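Local coordinates for regulatory protein SWI6 (Saccharomyces cerevisiae, PDB 1SW6), which serves as a subunit of the yeast transcription complexes SBF and MBF, which drive cell-cycle-dependent transcription, and is represented here by its ankyrin-repeat domain, at residues 282-285 / 291-294. Numbering follows the deposited sequence.
Sequences NGDT and ARLG
R292 reaches D284 by way of a salt bridge, and this single pair of side chains carries the contact. The second segment starts in the last turn of helix 286-293. A291 takes no part across the contact and packs on F322. R292 comes next, near the helix end, and heads toward the loop. Its chain runs extended through chi2 and then bends at chi3 (-84°). The bend sets the guanidinium beside the carboxylate, and the two side chains cross at about a right angle. NH2 does the touching and sits in front of the carboxylate, close to both oxygens. The salt bridge is to D284 OD1, 2.4 Å from R292 NH2, at the edge of the guanidinium and near its plane. D284 OD2 is 2.7 Å from R292 NH2 and 3.5 Å from R292 NH1. NH2 also lies too close to D284 CG in the model, so its exact place is doubtful. The two flat groups are turned 39° apart. As modelled, the pairing is through NH2 alone rather than a two-nitrogen fork, but this is provisional. R292 also touches N313 and F322. Past L293, G294 leaves the helix with a positive phi.

D284 is held at three atoms: OD1 by N313 ND2, the backbone N by D280 OD1, and the carbonyl O by H206 NE2. T285 is the N-cap of helix 286-293, with OG1 bonded to the backbone N of N288. The pairing probably links the loop leading into the first helix of the fourth ankyrin repeat to the far end of that same helix. D284 is buried and R292 exposed. If NH2 is placed about right, its salt bridge and the N313 hydrogen bond would together probably stabilise the negative charge on OD1.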
loop_
_atom_site.group_PDB
_atom_site.type_symbol
_atom_site.label_atom_id
_atom_site.label_comp_id
_atom_site.label_asym_id
_atom_site.label_seq_id
_atom_site.Cartn_x
_atom_site.Cartn_y
_atom_site.Cartn_z
ATOM N N ASN A 282 -20.096 -12.067 -9.640
ATOM C CA ASN A 282 -20.831 -11.408 -10.714
ATOM C C ASN A 282 -21.123 -12.461 -11.773
ATOM O O ASN A 282 -21.859 -12.217 -12.728
ATOM C CB ASN A 282 -20.008 -10.264 -11.329
ATOM C CG ASN A 282 -19.608 -9.211 -10.304
ATOM O OD1 ASN A 282 -20.340 -8.956 -9.348
ATOM N ND2 ASN A 282 -18.450 -8.582 -10.509
ATOM N N GLY A 283 -20.542 -13.644 -11.587
ATOM C CA GLY A 283 -20.732 -14.725 -12.539
ATOM C C GLY A 283 -19.719 -14.650 -13.668
ATOM O O GLY A 283 -19.877 -15.315 -14.693
ATOM N N ASP A 284 -18.684 -13.835 -13.479
ATOM C CA ASP A 284 -17.628 -13.658 -14.475
ATOM C C ASP A 284 -16.492 -14.654 -14.320
ATOM O O ASP A 284 -16.053 -14.945 -13.199
ATOM C CB ASP A 284 -16.970 -12.275 -14.375
ATOM C CG ASP A 284 -17.847 -11.157 -14.893
ATOM O OD1 ASP A 284 -18.515 -11.355 -15.930
ATOM O OD2 ASP A 284 -17.840 -10.068 -14.270
ATOM N N THR A 285 -16.009 -15.157 -15.450
ATOM C CA THR A 285 -14.864 -16.043 -15.441
ATOM C C THR A 285 -13.713 -15.052 -15.644
ATOM O O THR A 285 -13.953 -13.905 -16.030
ATOM C CB THR A 285 -14.896 -17.008 -16.616
ATOM O OG1 THR A 285 -15.019 -16.267 -17.828
ATOM C CG2 THR A 285 -16.051 -17.976 -16.480
ATOM N N ALA A 291 -11.986 -10.122 -21.381
ATOM C CA ALA A 291 -12.573 -9.688 -22.648
ATOM C C ALA A 291 -13.015 -8.234 -22.546
ATOM O O ALA A 291 -12.922 -7.478 -23.511
ATOM C CB ALA A 291 -13.765 -10.580 -23.014
ATOM N N ARG A 292 -13.491 -7.849 -21.366
ATOM C CA ARG A 292 -13.943 -6.485 -21.125
ATOM C C ARG A 292 -12.794 -5.483 -21.021
ATOM O O ARG A 292 -12.966 -4.307 -21.349
ATOM C CB ARG A 292 -14.786 -6.435 -19.854
ATOM C CG ARG A 292 -16.271 -6.352 -20.107
ATOM C CD ARG A 292 -17.025 -6.432 -18.808
ATOM N NE ARG A 292 -17.217 -7.816 -18.393
ATOM C CZ ARG A 292 -17.046 -8.260 -17.153
ATOM N NH1 ARG A 292 -16.670 -7.434 -16.185
ATOM N NH2 ARG A 292 -17.249 -9.540 -16.886
ATOM N N LEU A 293 -11.630 -5.943 -20.561
ATOM C CA LEU A 293 -10.463 -5.070 -20.436
ATOM C C LEU A 293 -9.911 -4.722 -21.819
ATOM O O LEU A 293 -9.322 -3.657 -22.020
ATOM C CB LEU A 293 -9.373 -5.739 -19.592
ATOM C CG LEU A 293 -9.743 -6.134 -18.158
ATOM C CD1 LEU A 293 -8.527 -6.740 -17.482
ATOM C CD2 LEU A 293 -10.221 -4.918 -17.376
ATOM N N GLY A 294 -10.096 -5.626 -22.773
ATOM C CA GLY A 294 -9.619 -5.367 -24.122
ATOM C C GLY A 294 -8.205 -5.827 -24.426
ATOM O O GLY A 294 -7.847 -5.994 -25.592
#